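Local coordinates for protein alpha,alpha-trehalose-phosphate synthase (UDP-forming) (Burkholderia multivorans, PDB 5UOF) that belongs to glycosyltransferase family 20 and adopts the GT-B architecture of two Rossmann-like alpha/beta domains, at residues 288-291 / 296-299; 329-334 / 341-346; 121-126 / 151-156; 34-39 / 135-140. All coordinates share one frame; numbering follows the deposited sequence.

The four contacts fall into two pairs on opposite sides of the chain's centre, as expected for the two-domain GT-B fold. Contact 4 (34-39/135-140) and contact 3 (121-126/151-156) come first along the chain and interleave, since strand 135-139 lies between helix 109-127 and helix 146-152. Their centres are about 18 Å apart, and Val155 packs on Ile136. Contact 1 (288-291/296-299) then closes before contact 2 (329-334/341-346) opens. These two, with centres about 12 Å apart, both lie at the end of the parallel six-stranded sheet where strand 343-346 is outermost, and are joined by salt bridges from Glu288 to Arg330 and Arg334. Contacts 1 and 3, at about 57 Å between centres, are the most widely separated.

Contact 1. Residues 288-291 / 296-299; sequences ERML and GWQG
Leu291 O accepts a hydrogen bond from Gln298 NE2 at 2.9 Å, and the N-H...O angle of 168° shows that it is nearly straight. The oxygen lies almost in the plane of the Gln298 amide, so the N-H points squarely at it. Seen from the acceptor, however, NE2 stands well above the carbonyl plane, 49° out of it, and uses no lone-pair direction. Gln298 reaches this point because its chain is extended beyond CG (chi2 178°), and on the way its CG passes 4.2 Å from Leu291 CB.

The apolar half of the contact gathers on Trp297. Leu291 CD2 rests 4.0 Å from Trp297 O and also meets Trp297 CB. In the modelled conformer, one of two deposited for this side chain, Met290 CE lies 3.8 Å from Trp297 CB, and the sulfur SD approaches the five-membered ring obliquely in a Met-aromatic contact. Leu423 and Leu427 of helix 416-428 adjoin Met290 and Trp297 respectively, while Phe335 and Trp340 touch both Leu291 and Gln298.

The Gln298 amide and the CB end of Trp297 thus meet the last part of helix 280-293. This is the return from helix to strand 301-306 in a right-handed beta-alpha-beta crossover, the repeating element of a Rossmann-like domain.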
loop_
_atom_site.group_PDB
_atom_site.type_symbol
_atom_site.label_atom_id
_atom_site.label_comp_id
_atom_site.label_asym_id
_atom_site.label_seq_id
_atom_site.Cartn_x
_atom_site.Cartn_y
_atom_site.Cartn_z
ATOM N N GLU A 288 -18.858 -19.113 -3.318
ATOM C CA GLU A 288 -20.011 -18.991 -4.202
ATOM C C GLU A 288 -19.621 -19.268 -5.648
ATOM O O GLU A 288 -20.297 -20.023 -6.351
ATOM C CB GLU A 288 -20.601 -17.587 -4.076
ATOM C CG GLU A 288 -21.737 -17.304 -5.044
ATOM C CD GLU A 288 -22.085 -15.825 -5.122
ATOM O OE1 GLU A 288 -21.326 -14.989 -4.569
ATOM O OE2 GLU A 288 -23.123 -15.504 -5.740
ATOM N N ARG A 289 -18.520 -18.661 -6.098
ATOM C CA ARG A 289 -18.061 -18.834 -7.470
ATOM C C ARG A 289 -17.712 -20.288 -7.743
ATOM O O ARG A 289 -18.015 -20.813 -8.814
ATOM C CB ARG A 289 -16.856 -17.928 -7.730
ATOM C CG ARG A 289 -16.372 -17.914 -9.160
ATOM C CD ARG A 289 -15.464 -16.703 -9.429
ATOM N NE ARG A 289 -16.173 -15.429 -9.314
ATOM C CZ ARG A 289 -15.670 -14.253 -9.688
ATOM N NH1 ARG A 289 -14.448 -14.179 -10.199
ATOM N NH2 ARG A 289 -16.384 -13.146 -9.551
ATOM N N MET A 290 -17.094 -20.969 -6.778
ATOM C CA MET A 290 -16.799 -22.380 -6.984
ATOM C C MET A 290 -18.081 -23.187 -7.171
ATOM O O MET A 290 -18.160 -24.043 -8.054
ATOM C CB MET A 290 -15.982 -22.923 -5.813
ATOM C CG MET A 290 -15.344 -24.263 -6.122
ATOM S SD MET A 290 -15.279 -25.283 -4.649
ATOM C CE MET A 290 -17.017 -25.664 -4.424
ATOM N N LEU A 291 -19.102 -22.920 -6.351
ATOM C CA LEU A 291 -20.353 -23.661 -6.469
ATOM C C LEU A 291 -21.046 -23.387 -7.794
ATOM O O LEU A 291 -21.732 -24.267 -8.331
ATOM C CB LEU A 291 -21.289 -23.307 -5.314
ATOM C CG LEU A 291 -20.829 -23.724 -3.919
ATOM C CD1 LEU A 291 -21.819 -23.176 -2.910
ATOM C CD2 LEU A 291 -20.727 -25.253 -3.813
ATOM N N GLY A 296 -21.643 -29.661 -9.498
ATOM C CA GLY A 296 -21.643 -30.955 -8.841
ATOM C C GLY A 296 -21.285 -30.883 -7.373
ATOM O O GLY A 296 -21.607 -31.805 -6.619
ATOM N N TRP A 297 -20.631 -29.803 -6.946
ATOM C CA TRP A 297 -20.329 -29.636 -5.531
ATOM C C TRP A 297 -21.516 -29.139 -4.721
ATOM O O TRP A 297 -21.466 -29.184 -3.484
ATOM C CB TRP A 297 -19.131 -28.693 -5.349
ATOM C CG TRP A 297 -17.849 -29.451 -5.497
ATOM C CD1 TRP A 297 -16.918 -29.314 -6.484
ATOM C CD2 TRP A 297 -17.398 -30.518 -4.661
ATOM N NE1 TRP A 297 -15.897 -30.220 -6.300
ATOM C CE2 TRP A 297 -16.169 -30.973 -5.190
ATOM C CE3 TRP A 297 -17.904 -31.126 -3.504
ATOM C CZ2 TRP A 297 -15.441 -32.020 -4.606
ATOM C CZ3 TRP A 297 -17.182 -32.170 -2.931
ATOM C CH2 TRP A 297 -15.963 -32.604 -3.488
ATOM N N GLN A 298 -22.569 -28.662 -5.372
ATOM C CA GLN A 298 -23.740 -28.192 -4.646
ATOM C C GLN A 298 -24.390 -29.339 -3.888
ATOM O O GLN A 298 -24.665 -30.400 -4.457
ATOM C CB GLN A 298 -24.728 -27.546 -5.622
ATOM C CG GLN A 298 -24.228 -26.188 -6.116
ATOM C CD GLN A 298 -25.162 -25.550 -7.125
ATOM O OE1 GLN A 298 -26.383 -25.674 -7.023
ATOM N NE2 GLN A 298 -24.591 -24.880 -8.120
ATOM N N GLY A 299 -24.611 -29.130 -2.589
ATOM C CA GLY A 299 -25.130 -30.172 -1.728
ATOM C C GLY A 299 -24.112 -31.200 -1.278
ATOM O O GLY A 299 -24.489 -32.160 -0.591
#

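Contact 2. Residues 329-334 / 341-346; sequences GRINGR and TPIQYL. With EDO (1,2-ethanediol), chain N.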
loop_
_atom_site.group_PDB
_atom_site.type_symbol
_atom_site.label_atom_id
_atom_site.label_comp_id
_atom_site.label_asym_id
_atom_site.label_seq_id
_atom_site.Cartn_x
_atom_site.Cartn_y
_atom_site.Cartn_z
ATOM N N GLY A 329 -26.351 -14.455 3.552
ATOM C CA GLY A 329 -27.758 -14.516 3.203
ATOM C C GLY A 329 -27.980 -14.624 1.708
ATOM O O GLY A 329 -28.838 -15.383 1.249
ATOM N N ARG A 330 -27.208 -13.866 0.925
ATOM C CA ARG A 330 -27.364 -13.921 -0.524
ATOM C C ARG A 330 -26.915 -15.272 -1.074
ATOM O O ARG A 330 -27.603 -15.872 -1.906
ATOM C CB ARG A 330 -26.578 -12.788 -1.180
ATOM C CG ARG A 330 -26.775 -12.705 -2.681
ATOM C CD ARG A 330 -25.915 -11.603 -3.278
ATOM N NE ARG A 330 -24.505 -11.801 -2.960
ATOM C CZ ARG A 330 -23.736 -12.692 -3.569
ATOM N NH1 ARG A 330 -24.256 -13.450 -4.527
ATOM N NH2 ARG A 330 -22.460 -12.825 -3.218
ATOM N N ILE A 331 -25.764 -15.767 -0.618
ATOM C CA ILE A 331 -25.215 -17.007 -1.162
ATOM C C ILE A 331 -26.060 -18.202 -0.746
ATOM O O ILE A 331 -26.334 -19.103 -1.556
ATOM C CB ILE A 331 -23.741 -17.152 -0.739
ATOM C CG1 ILE A 331 -22.901 -16.045 -1.385
ATOM C CG2 ILE A 331 -23.191 -18.517 -1.105
ATOM C CD1 ILE A 331 -21.486 -15.904 -0.782
ATOM N N ASN A 332 -26.506 -18.231 0.512
ATOM C CA ASN A 332 -27.426 -19.285 0.921
ATOM C C ASN A 332 -28.758 -19.170 0.181
ATOM O O ASN A 332 -29.337 -20.183 -0.218
ATOM C CB ASN A 332 -27.605 -19.250 2.446
ATOM C CG ASN A 332 -26.352 -19.726 3.172
ATOM O OD1 ASN A 332 -25.585 -20.528 2.627
ATOM N ND2 ASN A 332 -26.112 -19.207 4.383
ATOM N N GLY A 333 -29.243 -17.949 -0.056
ATOM C CA GLY A 333 -30.461 -17.816 -0.834
ATOM C C GLY A 333 -30.298 -18.364 -2.239
ATOM O O GLY A 333 -31.237 -18.930 -2.808
ATOM N N ARG A 334 -29.098 -18.224 -2.803
ATOM C CA ARG A 334 -28.852 -18.677 -4.167
ATOM C C ARG A 334 -28.810 -20.199 -4.257
ATOM O O ARG A 334 -29.398 -20.785 -5.175
ATOM C CB ARG A 334 -27.544 -18.084 -4.684
ATOM C CG ARG A 334 -27.232 -18.464 -6.134
ATOM C CD ARG A 334 -25.999 -17.733 -6.657
ATOM N NE ARG A 334 -25.728 -18.159 -8.030
ATOM C CZ ARG A 334 -24.614 -17.891 -8.703
ATOM N NH1 ARG A 334 -23.642 -17.193 -8.135
ATOM N NH2 ARG A 334 -24.474 -18.341 -9.946
ATOM N N THR A 341 -27.427 -26.003 4.034
ATOM C CA THR A 341 -27.012 -24.615 4.197
ATOM C C THR A 341 -25.593 -24.482 3.649
ATOM O O THR A 341 -24.656 -25.028 4.251
ATOM C CB THR A 341 -27.064 -24.201 5.679
ATOM O OG1 THR A 341 -28.431 -24.125 6.116
ATOM C CG2 THR A 341 -26.402 -22.841 5.901
ATOM N N PRO A 342 -25.385 -23.823 2.497
ATOM C CA PRO A 342 -24.024 -23.747 1.927
ATOM C C PRO A 342 -22.990 -23.113 2.849
ATOM O O PRO A 342 -21.864 -23.626 2.957
ATOM C CB PRO A 342 -24.233 -22.912 0.654
ATOM C CG PRO A 342 -25.657 -23.205 0.252
ATOM C CD PRO A 342 -26.425 -23.417 1.536
ATOM N N ILE A 343 -23.321 -21.995 3.493
ATOM C CA ILE A 343 -22.388 -21.277 4.358
ATOM C C ILE A 343 -22.997 -21.212 5.750
ATOM O O ILE A 343 -24.027 -20.555 5.959
ATOM C CB ILE A 343 -22.066 -19.866 3.847
ATOM C CG1 ILE A 343 -21.370 -19.934 2.488
ATOM C CG2 ILE A 343 -21.144 -19.148 4.854
ATOM C CD1 ILE A 343 -21.006 -18.538 1.933
ATOM N N GLN A 344 -22.367 -21.901 6.699
ATOM C CA GLN A 344 -22.689 -21.735 8.114
ATOM C C GLN A 344 -21.773 -20.659 8.673
ATOM O O GLN A 344 -20.554 -20.842 8.717
ATOM C CB GLN A 344 -22.505 -23.043 8.878
ATOM C CG GLN A 344 -23.376 -24.156 8.350
ATOM C CD GLN A 344 -23.064 -25.484 9.011
ATOM O OE1 GLN A 344 -22.761 -26.474 8.329
ATOM N NE2 GLN A 344 -23.134 -25.514 10.340
ATOM N N TYR A 345 -22.351 -19.536 9.083
ATOM C CA TYR A 345 -21.581 -18.387 9.539
ATOM C C TYR A 345 -21.909 -18.181 11.012
ATOM O O TYR A 345 -23.038 -17.814 11.364
ATOM C CB TYR A 345 -21.890 -17.153 8.687
ATOM C CG TYR A 345 -21.325 -15.880 9.235
ATOM C CD1 TYR A 345 -20.062 -15.846 9.809
ATOM C CD2 TYR A 345 -22.062 -14.705 9.192
ATOM C CE1 TYR A 345 -19.554 -14.679 10.332
ATOM C CE2 TYR A 345 -21.560 -13.536 9.709
ATOM C CZ TYR A 345 -20.309 -13.533 10.272
ATOM O OH TYR A 345 -19.818 -12.371 10.792
ATOM N N LEU A 346 -20.919 -18.442 11.869
ATOM C CA LEU A 346 -21.114 -18.587 13.308
ATOM C C LEU A 346 -20.316 -17.508 14.022
ATOM O O LEU A 346 -19.083 -17.561 14.049
ATOM C CB LEU A 346 -20.672 -19.980 13.762
ATOM C CG LEU A 346 -21.547 -21.095 13.180
ATOM C CD1 LEU A 346 -20.857 -22.453 13.292
ATOM C CD2 LEU A 346 -22.893 -21.099 13.901
HETATM C C1 EDO N . -30.302 -27.260 6.101
HETATM O O1 EDO N . -30.446 -25.855 5.852
HETATM C C2 EDO N . -30.806 -27.592 7.499
HETATM O O2 EDO N . -30.113 -26.769 8.442
#
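Asn332 bonds to both backbone polar atoms of Ile343, tying helix 314-335 to strand 343-346 within a beta-alpha-beta unit of the parallel sheet. From its CB, the side chain leaves with CG anti to the carbonyl carbon and beside the backbone N (chi1 -71°), and this brings the flat amide up against the strand. CG itself remains 3.7 Å from Ile343 O; the two tips beyond it do the bonding. OD1 accepts from Ile343 N at 2.8 Å, with the donor in the carbonyl plane and on a lone pair. ND2 donates to Ile343 O at 2.9 Å, on a lone pair of that oxygen, which itself lies near the plane of the Asn332 amide. Two bonds of this kind fix the rotation of the amide and identify which end is oxygen.

The geometry explains why the amide fits here. Strand 343-346 is outermost in this sheet, and Pro342, Gln344 and Leu346 make backbone bonds to strand 301-306 and what follows it; the N-H and C=O of Ile343 are taken by Asn332, which pairs with them much as a neighbouring strand would. OD1 also lies against the proline ring, 3.2 Å from Pro342 CD, a contact without a hydrogen bond.

Beside this polar pair, Ile331 and Ile343 pack deeper in, near Phe284 and Phe287 of helix 280-293. Ile343 CD1 touches two branches of Ile331 from one side, 3.7 Å from its CG2 and 3.8 Å from its CD1.

Contact 3. Residues 121-126 / 151-156; sequences MLAKQL and RELGVK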
loop_
_atom_site.group_PDB
_atom_site.type_symbol
_atom_site.label_atom_id
_atom_site.label_comp_id
_atom_site.label_asym_id
_atom_site.label_seq_id
_atom_site.Cartn_x
_atom_site.Cartn_y
_atom_site.Cartn_z
ATOM N N MET A 121 3.995 6.785 30.222
ATOM C CA MET A 121 3.428 6.486 31.535
ATOM C C MET A 121 3.763 5.058 31.968
ATOM O O MET A 121 4.233 4.824 33.088
ATOM C CB MET A 121 1.912 6.706 31.499
ATOM C CG MET A 121 1.190 6.514 32.836
ATOM S SD MET A 121 0.702 4.788 33.148
ATOM C CE MET A 121 -0.511 4.548 31.845
ATOM N N LEU A 122 3.530 4.091 31.085
ATOM C CA LEU A 122 3.778 2.697 31.436
ATOM C C LEU A 122 5.264 2.429 31.626
ATOM O O LEU A 122 5.650 1.641 32.499
ATOM C CB LEU A 122 3.191 1.785 30.365
ATOM C CG LEU A 122 1.666 1.778 30.283
ATOM C CD1 LEU A 122 1.216 1.089 29.004
ATOM C CD2 LEU A 122 1.082 1.084 31.520
ATOM N N ALA A 123 6.116 3.080 30.831
ATOM C CA ALA A 123 7.553 2.881 30.981
ATOM C C ALA A 123 8.026 3.354 32.341
ATOM O O ALA A 123 8.854 2.699 32.983
ATOM C CB ALA A 123 8.321 3.614 29.893
ATOM N N LYS A 124 7.514 4.497 32.796
ATOM C CA LYS A 124 7.925 4.964 34.115
ATOM C C LYS A 124 7.484 3.995 35.204
ATOM O O LYS A 124 8.203 3.813 36.193
ATOM C CB LYS A 124 7.382 6.360 34.391
ATOM C CG LYS A 124 8.034 6.986 35.628
ATOM C CD LYS A 124 7.639 8.431 35.827
ATOM C CE LYS A 124 8.356 9.007 37.035
ATOM N NZ LYS A 124 9.828 8.824 36.910
ATOM N N GLN A 125 6.321 3.360 35.041
ATOM C CA GLN A 125 5.894 2.351 36.012
ATOM C C GLN A 125 6.847 1.162 36.032
ATOM O O GLN A 125 7.201 0.659 37.107
ATOM C CB GLN A 125 4.469 1.887 35.709
ATOM C CG GLN A 125 3.396 2.934 35.974
ATOM C CD GLN A 125 3.267 3.267 37.441
ATOM O OE1 GLN A 125 3.125 2.377 38.278
ATOM N NE2 GLN A 125 3.332 4.552 37.766
ATOM N N LEU A 126 7.286 0.707 34.854
ATOM C CA LEU A 126 8.182 -0.445 34.791
ATOM C C LEU A 126 9.567 -0.116 35.343
ATOM O O LEU A 126 10.192 -0.955 36.005
ATOM C CB LEU A 126 8.294 -0.945 33.354
ATOM C CG LEU A 126 9.272 -2.109 33.186
ATOM C CD1 LEU A 126 8.792 -3.317 33.983
ATOM C CD2 LEU A 126 9.463 -2.458 31.737
ATOM N N ARG A 151 14.677 4.524 27.464
ATOM C CA ARG A 151 15.978 5.162 27.277
ATOM C C ARG A 151 15.976 6.571 27.861
ATOM O O ARG A 151 16.940 6.978 28.517
ATOM C CB ARG A 151 16.367 5.207 25.802
ATOM C CG ARG A 151 16.415 3.862 25.091
ATOM C CD ARG A 151 17.436 2.909 25.711
ATOM N NE ARG A 151 17.492 1.688 24.904
ATOM C CZ ARG A 151 17.977 0.521 25.316
ATOM N NH1 ARG A 151 18.462 0.384 26.547
ATOM N NH2 ARG A 151 17.967 -0.518 24.486
ATOM N N GLU A 152 14.888 7.325 27.638
ATOM C CA GLU A 152 14.757 8.655 28.226
ATOM C C GLU A 152 14.835 8.628 29.747
ATOM O O GLU A 152 15.185 9.646 30.365
ATOM C CB GLU A 152 13.437 9.295 27.795
ATOM C CG GLU A 152 13.347 9.576 26.298
ATOM C CD GLU A 152 14.110 10.819 25.902
ATOM O OE1 GLU A 152 13.863 11.887 26.503
ATOM O OE2 GLU A 152 14.969 10.729 25.000
ATOM N N LEU A 153 14.514 7.498 30.371
ATOM C CA LEU A 153 14.610 7.369 31.819
ATOM C C LEU A 153 15.974 6.865 32.275
ATOM O O LEU A 153 16.163 6.626 33.471
ATOM C CB LEU A 153 13.510 6.434 32.344
ATOM C CG LEU A 153 12.077 6.887 32.049
ATOM C CD1 LEU A 153 11.068 5.831 32.468
ATOM C CD2 LEU A 153 11.781 8.214 32.735
ATOM N N GLY A 154 16.923 6.701 31.359
ATOM C CA GLY A 154 18.239 6.212 31.699
ATOM C C GLY A 154 18.392 4.706 31.716
ATOM O O GLY A 154 19.419 4.216 32.198
ATOM N N VAL A 155 17.411 3.959 31.205
ATOM C CA VAL A 155 17.481 2.502 31.181
ATOM C C VAL A 155 18.475 2.066 30.111
ATOM O O VAL A 155 18.300 2.357 28.922
ATOM C CB VAL A 155 16.093 1.890 30.930
ATOM C CG1 VAL A 155 16.180 0.372 30.774
ATOM C CG2 VAL A 155 15.151 2.256 32.065
ATOM N N LYS A 156 19.520 1.356 30.529
ATOM C CA LYS A 156 20.542 0.858 29.622
ATOM C C LYS A 156 20.424 -0.637 29.360
ATOM O O LYS A 156 21.264 -1.194 28.645
ATOM C CB LYS A 156 21.931 1.187 30.177
ATOM C CG LYS A 156 22.111 2.670 30.421
ATOM C CD LYS A 156 23.561 3.051 30.623
ATOM C CE LYS A 156 23.686 4.567 30.681
ATOM N NZ LYS A 156 22.882 5.208 29.594
#
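Leu153 lays one methyl on the backbone of helix 109-127: its CD1 is 3.7 Å from Lys124 CA, the closest approach between the two segments. The leucine belongs to the turn that ends helix 146-152 in a Schellman motif, within the N-terminal Rossmann-like domain. CD1 also comes within 3.9 Å of Ala123 O and 4.4 Å of Ala123 CB, so the methyl sits over the join between two successive residues, with Lys124 CB at its flank. No hydrogen bond crosses here; the evidence is of van der Waals contact at the outer end of the helix pair. Farther in, Ala123 packs on Ala149 and Leu150, which continues the same interface along helix 146-152.

What places the leucine is the turn behind it. Gly154 is the first residue to leave helical angles, with a positive phi of 87°, and its N bonds back to Arg151 O at 2.9 Å. The chain then leaves the helix through Val155, whose carbonyl is held in turn by Arg151.

Arg151 forms the outer shell: its NE bonds to Ala188 O, its NH2 pairs with Asp190, and NH1 reaches Asn157 O as well. Within the turn, NH1 donates to Val155 O at 3.1 Å; that oxygen lies at the guanidinium edge, 8° from its plane, although the nitrogen stands 38° above the carbonyl plane.

Contact 4. Residues 34-39 / 135-140; sequences VGVMDA and LIWVHD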
loop_
_atom_site.group_PDB
_atom_site.type_symbol
_atom_site.label_atom_id
_atom_site.label_comp_id
_atom_site.label_asym_id
_atom_site.label_seq_id
_atom_site.Cartn_x
_atom_site.Cartn_y
_atom_site.Cartn_z
ATOM N N VAL A 34 1.803 -19.005 26.305
ATOM C CA VAL A 34 2.484 -20.252 25.970
ATOM C C VAL A 34 3.802 -19.960 25.257
ATOM O O VAL A 34 4.769 -20.726 25.383
ATOM C CB VAL A 34 1.563 -21.178 25.148
ATOM C CG1 VAL A 34 1.224 -20.556 23.817
ATOM C CG2 VAL A 34 2.209 -22.540 24.947
ATOM N N GLY A 35 3.888 -18.830 24.549
ATOM C CA GLY A 35 5.136 -18.466 23.900
ATOM C C GLY A 35 6.248 -18.068 24.854
ATOM O O GLY A 35 7.417 -18.354 24.595
ATOM N N VAL A 36 5.916 -17.419 25.968
ATOM C CA VAL A 36 6.950 -16.842 26.826
ATOM C C VAL A 36 7.063 -17.490 28.193
ATOM O O VAL A 36 8.011 -17.164 28.927
ATOM C CB VAL A 36 6.751 -15.325 27.008
ATOM C CG1 VAL A 36 6.768 -14.606 25.650
ATOM C CG2 VAL A 36 5.473 -15.055 27.786
ATOM N N MET A 37 6.135 -18.359 28.589
ATOM C CA MET A 37 6.113 -18.747 30.000
ATOM C C MET A 37 7.349 -19.554 30.379
ATOM O O MET A 37 7.909 -19.361 31.469
ATOM C CB MET A 37 4.836 -19.515 30.326
ATOM C CG MET A 37 4.639 -19.772 31.817
ATOM S SD MET A 37 4.675 -18.265 32.818
ATOM C CE MET A 37 3.243 -17.381 32.205
ATOM N N ASP A 38 7.804 -20.449 29.493
ATOM C CA ASP A 38 8.992 -21.244 29.793
ATOM C C ASP A 38 10.200 -20.356 30.070
ATOM O O ASP A 38 11.019 -20.666 30.945
ATOM C CB ASP A 38 9.297 -22.205 28.646
ATOM C CG ASP A 38 8.484 -23.485 28.718
ATOM O OD1 ASP A 38 7.648 -23.615 29.639
ATOM O OD2 ASP A 38 8.686 -24.367 27.855
ATOM N N ALA A 39 10.334 -19.253 29.323
ATOM C CA ALA A 39 11.448 -18.337 29.543
ATOM C C ALA A 39 11.267 -17.542 30.830
ATOM O O ALA A 39 12.237 -17.297 31.560
ATOM C CB ALA A 39 11.596 -17.397 28.347
ATOM N N LEU A 135 16.736 -8.492 31.135
ATOM C CA LEU A 135 16.476 -8.508 29.699
ATOM C C LEU A 135 15.005 -8.173 29.469
ATOM O O LEU A 135 14.123 -8.858 29.999
ATOM C CB LEU A 135 16.821 -9.876 29.115
ATOM C CG LEU A 135 18.196 -10.422 29.498
ATOM C CD1 LEU A 135 18.351 -11.871 29.048
ATOM C CD2 LEU A 135 19.306 -9.565 28.917
ATOM N N ILE A 136 14.736 -7.141 28.670
ATOM C CA ILE A 136 13.384 -6.625 28.483
ATOM C C ILE A 136 12.914 -6.977 27.080
ATOM O O ILE A 136 13.615 -6.692 26.102
ATOM C CB ILE A 136 13.327 -5.108 28.718
ATOM C CG1 ILE A 136 13.960 -4.783 30.083
ATOM C CG2 ILE A 136 11.893 -4.611 28.661
ATOM C CD1 ILE A 136 13.995 -3.296 30.384
ATOM N N TRP A 137 11.718 -7.564 26.985
ATOM C CA TRP A 137 11.141 -8.017 25.715
ATOM C C TRP A 137 9.748 -7.413 25.557
ATOM O O TRP A 137 8.806 -7.834 26.238
ATOM C CB TRP A 137 11.083 -9.540 25.670
ATOM C CG TRP A 137 10.759 -10.096 24.303
ATOM C CD1 TRP A 137 10.531 -9.391 23.157
ATOM C CD2 TRP A 137 10.636 -11.477 23.962
ATOM N NE1 TRP A 137 10.274 -10.251 22.115
ATOM C CE2 TRP A 137 10.337 -11.539 22.584
ATOM C CE3 TRP A 137 10.759 -12.672 24.688
ATOM C CZ2 TRP A 137 10.150 -12.745 21.920
ATOM C CZ3 TRP A 137 10.566 -13.877 24.015
ATOM C CH2 TRP A 137 10.270 -13.898 22.651
ATOM N N VAL A 138 9.620 -6.438 24.641
ATOM C CA VAL A 138 8.388 -5.686 24.394
ATOM C C VAL A 138 7.670 -6.264 23.180
ATOM O O VAL A 138 8.295 -6.525 22.143
ATOM C CB VAL A 138 8.705 -4.194 24.176
ATOM C CG1 VAL A 138 7.421 -3.395 23.944
ATOM C CG2 VAL A 138 9.503 -3.642 25.361
ATOM N N HIS A 139 6.348 -6.417 23.279
ATOM C CA HIS A 139 5.569 -7.083 22.239
ATOM C C HIS A 139 4.575 -6.151 21.568
ATOM O O HIS A 139 3.675 -5.613 22.220
ATOM C CB HIS A 139 4.852 -8.303 22.808
ATOM C CG HIS A 139 5.790 -9.423 23.084
ATOM N ND1 HIS A 139 6.029 -10.426 22.166
ATOM C CD2 HIS A 139 6.633 -9.640 24.119
ATOM C CE1 HIS A 139 6.947 -11.242 22.651
ATOM N NE2 HIS A 139 7.334 -10.784 23.830
ATOM N N ASP A 140 4.765 -5.972 20.259
ATOM C CA ASP A 140 3.773 -5.525 19.284
ATOM C C ASP A 140 3.511 -4.021 19.260
ATOM O O ASP A 140 4.048 -3.251 20.065
ATOM C CB ASP A 140 2.453 -6.270 19.475
ATOM C CG ASP A 140 1.792 -6.619 18.142
ATOM O OD1 ASP A 140 2.434 -6.399 17.081
ATOM O OD2 ASP A 140 0.636 -7.095 18.141
#
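Val36 and Trp137 are the closest backbone pair between helix 32-43 and strand 135-139, yet their CA atoms are 9.8 Å apart, so side chains must bridge the whole gap. The helix is kinked here: the N atoms of Asp38 and Ala39 lack bonds to the preceding turn, and Val36 has a phi of -114°, far from the usual helical value.

One methyl carries the contact. Val36 CG1, anti to its own carbonyl carbon, reaches 4.2 Å from Trp137 CZ3 and 4.3 Å from His139 NE2, approaching both rings obliquely. The indole comes to meet it because CG of Trp137 lies anti to the backbone N (chi1 -169°), which carries the six-membered ring out from the strand. Two residues on, His139 lies on the same side of the strand, and its NE2 stands 3.2 Å above the indole plane, over the ring centre. The methyl therefore meets an imidazole that leans onto the indole face with its NE2, the two ring planes being well inclined to each other. His139 ND1 is hydrogen-bonded to His164 NE2, a second partner that restrains the rotation of the imidazole.

Helix 450-472 packs against this cluster, with Phe457 stacked on Trp137 and Trp453 touching both Val36 and the indole. The arrangement is the buried layer between a helix and the parallel strands of the N-terminal Rossmann-like domain, closed over by the last helix of the chain, which in GT-B proteins characteristically returns to that domain.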